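Local coordinates for centromeric protein-C, isoform A (Drosophila melanogaster, PDB 6O2K) that probably serves as an adaptor between chromatin and other proteins at the centromere, the chain here being its dimeric cupin domain, at residues D23-A28 with S39-I44; I51-Y56 with G65-K70; A80-L85 with I119-R124. All blocks are in the same frame, centred on the assembly; numbering follows the deposited sequence. Where two conformers were deposited one is given.

Contact 1: D23-A28 with S39-I44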
loop_
_atom_site.group_PDB
_atom_site.type_symbol
_atom_site.label_atom_id
_atom_site.label_comp_id
_atom_site.label_asym_id
_atom_site.label_seq_id
_atom_site.Cartn_x
_atom_site.Cartn_y
_atom_site.Cartn_z
ATOM N N ASP B 23 3.470 11.767 17.008
ATOM C CA ASP B 23 3.324 13.148 16.568
ATOM C C ASP B 23 4.415 13.579 15.597
ATOM O O ASP B 23 4.306 14.661 15.012
ATOM C CB ASP B 23 3.340 14.082 17.778
ATOM C CG ASP B 23 4.665 14.046 18.511
ATOM O OD1 ASP B 23 5.417 15.043 18.434
ATOM O OD2 ASP B 23 4.966 13.012 19.146
ATOM N N ALA B 24 5.478 12.797 15.452
ATOM C CA ALA B 24 6.483 13.089 14.443
ATOM C C ALA B 24 5.971 12.609 13.093
ATOM O O ALA B 24 5.624 11.431 12.964
ATOM C CB ALA B 24 7.803 12.409 14.770
ATOM N N PRO B 25 5.886 13.473 12.086
ATOM C CA PRO B 25 5.426 13.032 10.767
ATOM C C PRO B 25 6.499 12.221 10.064
ATOM O O PRO B 25 7.689 12.314 10.413
ATOM C CB PRO B 25 5.156 14.353 10.032
ATOM C CG PRO B 25 6.108 15.311 10.653
ATOM C CD PRO B 25 6.178 14.917 12.113
ATOM N N PRO B 26 6.123 11.422 9.066
ATOM C CA PRO B 26 7.136 10.745 8.250
ATOM C C PRO B 26 8.120 11.760 7.684
ATOM O O PRO B 26 7.802 12.938 7.512
ATOM C CB PRO B 26 6.317 10.073 7.136
ATOM C CG PRO B 26 4.900 10.090 7.608
ATOM C CD PRO B 26 4.766 11.272 8.516
ATOM N N SER B 27 9.333 11.299 7.419
ATOM C CA SER B 27 10.384 12.199 6.966
ATOM C C SER B 27 10.082 12.745 5.572
ATOM O O SER B 27 9.501 12.067 4.723
ATOM C CB SER B 27 11.725 11.470 6.957
ATOM O OG SER B 27 11.602 10.166 6.409
ATOM N N ALA B 28 10.477 13.991 5.336
ATOM C CA ALA B 28 10.272 14.586 4.025
ATOM C C ALA B 28 11.481 14.320 3.124
ATOM O O ALA B 28 12.481 13.723 3.533
ATOM C CB ALA B 28 9.988 16.082 4.162
ATOM N N SER B 39 4.534 12.430 -1.143
ATOM C CA SER B 39 5.280 11.951 0.012
ATOM C C SER B 39 4.342 11.680 1.181
ATOM O O SER B 39 3.308 12.320 1.329
ATOM C CB SER B 39 6.340 12.973 0.426
ATOM O OG SER B 39 5.730 14.133 0.970
ATOM N N ALA B 40 4.719 10.711 2.025
ATOM C CA ALA B 40 3.924 10.462 3.224
ATOM C C ALA B 40 3.953 11.663 4.162
ATOM O O ALA B 40 3.004 11.885 4.928
ATOM C CB ALA B 40 4.429 9.214 3.954
ATOM N N ASN B 41 5.031 12.452 4.108
ATOM C CA ASN B 41 5.139 13.653 4.930
ATOM C C ASN B 41 3.993 14.630 4.659
ATOM O O ASN B 41 3.592 15.391 5.552
ATOM C CB ASN B 41 6.500 14.300 4.663
ATOM C CG ASN B 41 6.665 15.628 5.346
ATOM O OD1 ASN B 41 6.296 16.676 4.802
ATOM N ND2 ASN B 41 7.228 15.600 6.550
ATOM N N GLU B 42 3.453 14.619 3.446
ATOM C CA GLU B 42 2.386 15.535 3.055
ATOM C C GLU B 42 1.008 15.097 3.545
ATOM O O GLU B 42 0.078 15.911 3.527
ATOM C CB GLU B 42 2.378 15.678 1.524
ATOM C CG GLU B 42 1.582 16.859 0.972
ATOM C CD GLU B 42 1.429 16.815 -0.548
ATOM O OE1 GLU B 42 1.943 15.870 -1.182
ATOM O OE2 GLU B 42 0.793 17.730 -1.114
ATOM N N LEU B 43 0.853 13.848 3.982
ATOM C CA LEU B 43 -0.456 13.345 4.384
ATOM C C LEU B 43 -0.978 14.114 5.586
ATOM O O LEU B 43 -0.217 14.458 6.490
ATOM C CB LEU B 43 -0.368 11.865 4.747
ATOM C CG LEU B 43 -0.012 10.879 3.639
ATOM C CD1 LEU B 43 0.300 9.534 4.250
ATOM C CD2 LEU B 43 -1.172 10.778 2.663
ATOM N N ILE B 44 -2.285 14.366 5.604
ATOM C CA ILE B 44 -2.951 14.951 6.767
ATOM C C ILE B 44 -4.322 14.302 6.893
ATOM O O ILE B 44 -5.058 14.194 5.908
ATOM C CB ILE B 44 -3.070 16.489 6.681
ATOM C CG1 ILE B 44 -1.689 17.156 6.784
ATOM C CG2 ILE B 44 -3.979 17.018 7.788
ATOM C CD1 ILE B 44 -0.991 16.947 8.130
#
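Ala40, the first residue of a short 3-10 turn (residues 40-42), meets the ring of Pro26 through both its methyl and its carbonyl. Its CB lies 3.8 Å from Pro26 CG, and the same ring carbon sits 3.7 Å from Ala40 O. The contact ties the loop after helix 6-19 to the loop between strands 37-38 and 46-48, on the side facing the second subunit, whose Asp115 takes the N-H of Ala40 and whose Arg112 bonds to Ala28 O.

Asn41 carries the polar part of the contact. Its CG stands trans to the backbone N (chi1 174°), which carries the amide over to the 23-28 segment. There ND2 donates to Pro26 O at 2.9 Å, in the amide plane and almost along the C=O axis, nearly straight at an N-H...O angle of 170°. Nearer the backbone Asn41 CB is 3.7 Å from Ser27 O, while the methyl of Ala28 rests over one face of the amide, its CB 3.6 Å from Asn41 CG. A leucine at this position would probably leave Pro26 O without its side-chain donor and put a branched apolar end where the flat amide now fits beneath Ala28.

Farther on, Leu43 turns its side chain to Trp17 of helix 6-19, which together with Leu14 also packs on Pro26. Proline lacks a backbone N-H, so the 25-26 pair offers this turn the carbonyl oxygen of Pro26 and ring carbons, but no backbone donors. The chemistry is thus one-sided: a single asparagine N-H supplies the direct hydrogen bond, and van der Waals packing, of Pro26 on Ala40 and of the Ala28 methyl on the amide face, does the rest.

Contact 2: I51-Y56 with G65-K70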
loop_
_atom_site.group_PDB
_atom_site.type_symbol
_atom_site.label_atom_id
_atom_site.label_comp_id
_atom_site.label_asym_id
_atom_site.label_seq_id
_atom_site.Cartn_x
_atom_site.Cartn_y
_atom_site.Cartn_z
ATOM N N ILE B 51 -14.482 8.873 11.337
ATOM C CA ILE B 51 -13.384 8.068 10.809
ATOM C C ILE B 51 -12.331 9.001 10.238
ATOM O O ILE B 51 -12.674 9.967 9.542
ATOM C CB ILE B 51 -13.873 7.087 9.731
ATOM C CG1 ILE B 51 -14.824 6.071 10.347
ATOM C CG2 ILE B 51 -12.695 6.381 9.079
ATOM C CD1 ILE B 51 -15.896 5.668 9.429
ATOM N N ASP B 52 -11.050 8.720 10.517
ATOM C CA ASP B 52 -9.981 9.582 10.021
ATOM C C ASP B 52 -9.547 9.094 8.638
ATOM O O ASP B 52 -9.289 7.904 8.457
ATOM C CB ASP B 52 -8.795 9.591 10.997
ATOM C CG ASP B 52 -9.042 10.470 12.234
ATOM O OD1 ASP B 52 -8.406 10.228 13.293
ATOM O OD2 ASP B 52 -9.869 11.401 12.152
ATOM N N TYR B 53 -9.490 10.000 7.659
ATOM C CA TYR B 53 -9.063 9.676 6.300
ATOM C C TYR B 53 -7.867 10.535 5.909
ATOM O O TYR B 53 -7.828 11.729 6.216
ATOM C CB TYR B 53 -10.180 9.919 5.275
ATOM C CG TYR B 53 -11.420 9.100 5.484
ATOM C CD1 TYR B 53 -12.457 9.575 6.277
ATOM C CD2 TYR B 53 -11.564 7.855 4.875
ATOM C CE1 TYR B 53 -13.609 8.828 6.466
ATOM C CE2 TYR B 53 -12.711 7.096 5.056
ATOM C CZ TYR B 53 -13.730 7.590 5.857
ATOM O OH TYR B 53 -14.877 6.857 6.051
ATOM N N ALA B 54 -6.912 9.951 5.187
ATOM C CA ALA B 54 -5.838 10.753 4.610
ATOM C C ALA B 54 -5.480 10.200 3.242
ATOM O O ALA B 54 -5.095 9.034 3.132
ATOM C CB ALA B 54 -4.608 10.780 5.532
ATOM N N PHE B 55 -5.586 11.019 2.195
ATOM C CA PHE B 55 -5.262 10.551 0.851
ATOM C C PHE B 55 -4.007 11.226 0.310
ATOM O O PHE B 55 -3.750 12.408 0.577
ATOM C CB PHE B 55 -6.432 10.780 -0.113
ATOM C CG PHE B 55 -7.510 9.763 0.023
ATOM C CD1 PHE B 55 -8.484 9.894 1.002
ATOM C CD2 PHE B 55 -7.547 8.662 -0.812
ATOM C CE1 PHE B 55 -9.481 8.945 1.136
ATOM C CE2 PHE B 55 -8.542 7.706 -0.678
ATOM C CZ PHE B 55 -9.498 7.844 0.299
ATOM N N TYR B 56 -3.215 10.458 -0.431
ATOM C CA TYR B 56 -2.114 11.037 -1.180
ATOM C C TYR B 56 -2.649 12.051 -2.180
ATOM O O TYR B 56 -3.663 11.821 -2.850
ATOM C CB TYR B 56 -1.323 9.948 -1.912
ATOM C CG TYR B 56 -0.558 9.023 -0.989
ATOM C CD1 TYR B 56 0.702 9.380 -0.503
ATOM C CD2 TYR B 56 -1.078 7.786 -0.620
ATOM C CE1 TYR B 56 1.410 8.533 0.334
ATOM C CE2 TYR B 56 -0.371 6.932 0.210
ATOM C CZ TYR B 56 0.870 7.316 0.687
ATOM O OH TYR B 56 1.575 6.470 1.519
ATOM N N GLY B 65 -5.201 6.061 -0.393
ATOM C CA GLY B 65 -5.179 6.722 0.900
ATOM C C GLY B 65 -5.298 5.735 2.042
ATOM O O GLY B 65 -5.198 4.524 1.854
ATOM N N TYR B 66 -5.533 6.272 3.238
ATOM C CA TYR B 66 -5.627 5.482 4.458
ATOM C C TYR B 66 -6.894 5.839 5.212
ATOM O O TYR B 66 -7.294 7.011 5.261
ATOM C CB TYR B 66 -4.415 5.709 5.388
ATOM C CG TYR B 66 -3.100 5.349 4.738
ATOM C CD1 TYR B 66 -2.656 4.039 4.706
ATOM C CD2 TYR B 66 -2.309 6.333 4.144
ATOM C CE1 TYR B 66 -1.442 3.704 4.084
ATOM C CE2 TYR B 66 -1.109 6.021 3.542
ATOM C CZ TYR B 66 -0.682 4.705 3.507
ATOM O OH TYR B 66 0.513 4.416 2.884
ATOM N N MET B 67 -7.507 4.817 5.808
ATOM C CA MET B 67 -8.567 4.967 6.794
ATOM C C MET B 67 -8.034 4.526 8.149
ATOM O O MET B 67 -7.515 3.411 8.278
ATOM C CB MET B 67 -9.785 4.122 6.423
ATOM C CG MET B 67 -10.345 4.384 5.056
ATOM S SD MET B 67 -11.871 3.428 4.872
ATOM C CE MET B 67 -12.076 3.421 3.086
ATOM N N ARG B 68 -8.175 5.401 9.144
ATOM C CA ARG B 68 -7.765 5.170 10.522
ATOM C C ARG B 68 -9.028 4.998 11.355
ATOM O O ARG B 68 -9.887 5.903 11.394
ATOM C CB ARG B 68 -6.920 6.335 11.055
ATOM C CG ARG B 68 -6.500 6.183 12.506
ATOM C CD ARG B 68 -6.178 7.539 13.135
ATOM N NE ARG B 68 -4.834 7.991 12.794
ATOM C CZ ARG B 68 -4.463 9.265 12.739
ATOM N NH1 ARG B 68 -3.215 9.572 12.431
ATOM N NH2 ARG B 68 -5.336 10.234 12.988
ATOM N N PHE B 69 -9.137 3.834 11.999
ATOM C CA PHE B 69 -10.301 3.443 12.778
ATOM C C PHE B 69 -9.942 3.425 14.252
ATOM O O PHE B 69 -8.948 2.807 14.656
ATOM C CB PHE B 69 -10.809 2.048 12.406
ATOM C CG PHE B 69 -11.587 1.983 11.122
ATOM C CD1 PHE B 69 -10.956 2.189 9.908
ATOM C CD2 PHE B 69 -12.943 1.669 11.132
ATOM C CE1 PHE B 69 -11.661 2.087 8.712
ATOM C CE2 PHE B 69 -13.665 1.569 9.941
ATOM C CZ PHE B 69 -13.018 1.795 8.730
ATOM N N LYS B 70 -10.792 4.053 15.047
ATOM C CA LYS B 70 -10.703 3.989 16.475
ATOM C C LYS B 70 -11.043 2.575 16.944
ATOM O O LYS B 70 -11.592 1.783 16.179
ATOM C CB LYS B 70 -11.660 5.003 17.079
ATOM C CG LYS B 70 -11.328 6.374 16.671
ATOM C CD LYS B 70 -9.988 6.609 17.261
ATOM C CE LYS B 70 -9.582 8.020 16.963
ATOM N NZ LYS B 70 -8.247 8.193 17.545
#
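Strands 51-55 and 65-69 run antiparallel as a beta hairpin, their directions 168° apart and their axes approaching to 4.5 Å. Asp52 with Arg68 and Ala54 with Tyr66 form hydrogen-bonded pairs, each with two backbone bonds; the straightest is Arg68 N to Asp52 O, 2.8 Å. The pairs Tyr53-Met67 and Phe55-Gly65 are non-hydrogen-bonded.

Phe55 CD2 comes to 3.5 Å from Gly65 CA, where a beta carbon would collide with the ring. On that same face Met67 CG touches Tyr53 CE2 at 3.6 Å, and Met67 SD makes an oblique Met-aromatic contact with the ring. The other face carries a salt bridge: Arg68, its CG anti to the backbone N and its chain bent at chi3, brings NH2 to 3.1 Å from Asp52 OD1. That oxygen sits at the guanidinium edge but is met from above the carboxylate plane, which is turned 83° against that of the guanidinium. Toward the opposite end the hydroxyls of Tyr56 and Tyr66 meet, OH to OH 2.7 Å, each oxygen at the edge of the other ring and near its plane, the rings themselves oblique; Tyr56 OH is also bonded to Gly114 O of the second subunit.

The guanidinium is held further by Leu18 O and Trp17 O of helix 6-19, while Tyr53 OH pairs with Arg75 of strand 74-79. Strand 46-48 continues the sheet beside 51-55, and strand 135-141 beside 64-69.

Contact 3: A80-L85 with I119-R124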
loop_
_atom_site.group_PDB
_atom_site.type_symbol
_atom_site.label_atom_id
_atom_site.label_comp_id
_atom_site.label_asym_id
_atom_site.label_seq_id
_atom_site.Cartn_x
_atom_site.Cartn_y
_atom_site.Cartn_z
ATOM N N ALA B 80 -20.080 1.064 -3.541
ATOM C CA ALA B 80 -18.987 1.439 -4.448
ATOM C C ALA B 80 -19.626 1.865 -5.767
ATOM O O ALA B 80 -19.610 1.149 -6.769
ATOM C CB ALA B 80 -17.996 0.289 -4.639
ATOM N N LYS B 81 -20.190 3.078 -5.756
ATOM C CA LYS B 81 -21.098 3.507 -6.816
ATOM C C LYS B 81 -20.372 3.735 -8.141
ATOM O O LYS B 81 -20.899 3.399 -9.207
ATOM C CB LYS B 81 -21.817 4.775 -6.357
ATOM C CG LYS B 81 -22.935 5.272 -7.239
ATOM C CD LYS B 81 -23.587 6.521 -6.612
ATOM C CE LYS B 81 -24.177 7.440 -7.675
ATOM N NZ LYS B 81 -24.728 8.715 -7.123
ATOM N N VAL B 82 -19.169 4.317 -8.097
ATOM C CA VAL B 82 -18.427 4.721 -9.287
ATOM C C VAL B 82 -17.108 3.965 -9.408
ATOM O O VAL B 82 -16.808 3.383 -10.457
ATOM C CB VAL B 82 -18.176 6.250 -9.305
ATOM C CG1 VAL B 82 -17.311 6.643 -10.513
ATOM C CG2 VAL B 82 -19.485 7.020 -9.310
ATOM N N HIS B 83 -16.287 3.980 -8.340
ATOM C CA HIS B 83 -14.979 3.357 -8.405
ATOM C C HIS B 83 -14.941 2.081 -7.588
ATOM O O HIS B 83 -15.270 2.108 -6.394
ATOM C CB HIS B 83 -13.903 4.333 -7.895
ATOM C CG HIS B 83 -13.714 5.518 -8.785
ATOM N ND1 HIS B 83 -13.055 5.436 -9.993
ATOM C CD2 HIS B 83 -14.118 6.803 -8.661
ATOM C CE1 HIS B 83 -13.059 6.623 -10.575
ATOM N NE2 HIS B 83 -13.697 7.470 -9.789
ATOM N N PRO B 84 -14.541 0.953 -8.180
ATOM C CA PRO B 84 -14.202 -0.216 -7.366
ATOM C C PRO B 84 -13.006 0.119 -6.491
ATOM O O PRO B 84 -12.278 1.082 -6.736
ATOM C CB PRO B 84 -13.836 -1.295 -8.397
ATOM C CG PRO B 84 -14.160 -0.714 -9.739
ATOM C CD PRO B 84 -14.167 0.776 -9.590
ATOM N N LEU B 85 -12.802 -0.672 -5.451
ATOM C CA LEU B 85 -11.644 -0.394 -4.615
ATOM C C LEU B 85 -11.049 -1.685 -4.077
ATOM O O LEU B 85 -11.644 -2.756 -4.169
ATOM C CB LEU B 85 -12.012 0.580 -3.499
ATOM C CG LEU B 85 -13.135 0.318 -2.518
ATOM C CD1 LEU B 85 -12.613 -0.631 -1.510
ATOM C CD2 LEU B 85 -13.461 1.635 -1.834
ATOM N N ILE B 119 -13.362 -4.931 -3.763
ATOM C CA ILE B 119 -14.748 -4.475 -3.722
ATOM C C ILE B 119 -15.117 -4.060 -5.140
ATOM O O ILE B 119 -14.624 -3.039 -5.642
ATOM C CB ILE B 119 -14.930 -3.296 -2.752
ATOM C CG1 ILE B 119 -14.301 -3.578 -1.380
ATOM C CG2 ILE B 119 -16.421 -2.889 -2.628
ATOM C CD1 ILE B 119 -15.098 -4.482 -0.483
ATOM N N ASP B 120 -15.988 -4.833 -5.788
ATOM C CA ASP B 120 -16.380 -4.524 -7.156
ATOM C C ASP B 120 -17.332 -3.328 -7.209
ATOM O O ASP B 120 -17.984 -2.956 -6.227
ATOM C CB ASP B 120 -17.052 -5.733 -7.816
ATOM C CG ASP B 120 -16.174 -6.966 -7.791
ATOM O OD1 ASP B 120 -15.064 -6.909 -8.352
ATOM O OD2 ASP B 120 -16.575 -7.969 -7.172
ATOM N N ARG B 121 -17.428 -2.742 -8.396
ATOM C CA ARG B 121 -18.367 -1.656 -8.607
ATOM C C ARG B 121 -19.785 -2.122 -8.296
ATOM O O ARG B 121 -20.194 -3.218 -8.696
ATOM C CB ARG B 121 -18.261 -1.152 -10.046
ATOM C CG ARG B 121 -19.113 0.078 -10.320
ATOM C CD ARG B 121 -18.729 0.724 -11.627
ATOM N NE ARG B 121 -19.386 2.011 -11.785
ATOM C CZ ARG B 121 -19.189 2.832 -12.809
ATOM N NH1 ARG B 121 -18.351 2.494 -13.779
ATOM N NH2 ARG B 121 -19.836 3.991 -12.863
ATOM N N GLY B 122 -20.511 -1.311 -7.529
ATOM C CA GLY B 122 -21.879 -1.599 -7.149
ATOM C C GLY B 122 -22.037 -2.386 -5.863
ATOM O O GLY B 122 -23.158 -2.476 -5.351
ATOM N N THR B 123 -20.959 -2.962 -5.330
ATOM C CA THR B 123 -21.043 -3.721 -4.085
ATOM C C THR B 123 -21.309 -2.787 -2.910
ATOM O O THR B 123 -20.774 -1.678 -2.841
ATOM C CB THR B 123 -19.754 -4.520 -3.878
ATOM O OG1 THR B 123 -19.734 -5.616 -4.798
ATOM C CG2 THR B 123 -19.620 -5.058 -2.439
ATOM N N ARG B 124 -22.171 -3.223 -1.998
ATOM C CA ARG B 124 -22.405 -2.507 -0.749
ATOM C C ARG B 124 -21.520 -3.128 0.321
ATOM O O ARG B 124 -21.527 -4.351 0.500
ATOM C CB ARG B 124 -23.876 -2.575 -0.339
ATOM C CG ARG B 124 -24.782 -1.770 -1.255
ATOM C CD ARG B 124 -26.221 -1.702 -0.749
ATOM N NE ARG B 124 -27.090 -1.134 -1.774
ATOM C CZ ARG B 124 -27.220 0.168 -2.015
ATOM N NH1 ARG B 124 -28.030 0.583 -2.982
ATOM N NH2 ARG B 124 -26.552 1.056 -1.289
#
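Gly122 N donates to Ala80 O at 2.7 Å, with an N-H...O angle of 170° though the donor stands above the carbonyl plane. It belongs to a type II beta turn, Asp120 to Thr123, in a loop of the cupin domain that joins strand 116-119 to strand 124-129. Gly122 takes a positive phi of 90°, at which a beta carbon would jam against the carbonyl oxygen of Arg121. Ala80 is gripped a second time, its N donating to Thr123 O at 2.9 Å.

The extended side chain of Arg121 reaches along the 80-85 loop. Its NE bonds to Lys81 O at 3.3 Å, that oxygen lying near the guanidinium plane, whereas Val82 O sits over one face of the group, close to NE but at an angle too poor for a hydrogen bond. Pro84 completes this side, its CG resting against Arg121 CB at 4.1 Å.

Just before the turn, Ile119 forms an antiparallel hydrogen-bonded pair with Leu85: Leu85 N to Ile119 O is 3.0 Å and Ile119 N to Leu85 O 2.8 Å. Both side chains also touch Tyr125 of strand 124-129. Leu85 CG occupies the crowded position between backbone N and carbonyl carbon (chi1 56°). From there its CD1 presses on Ile119 CG1 at 3.4 Å, tighter than ordinary carbon packing.

In the fold
Contact 2 lies nearest the middle of the domain, its centre about 5 Å from that of the chain, with contacts 1 and 3 on opposite sides of the chain's centre. Contacts 1 and 2 have centres about 14 Å apart yet touch: Leu43 CD1 packs on Tyr66 CE2 at 3.8 Å and Ile44 O on Ala54 CB at 3.5 Å. Both also meet the second subunit, so they share in the dimer interface. Contact 3 stands apart: its centre is about 18 Å from that of contact 2, with nearest atoms about 5 Å apart, and about 29 Å from that of contact 1. Strand 135-141 connects the two sheet regions, lying between strands 64-69 and 85-89.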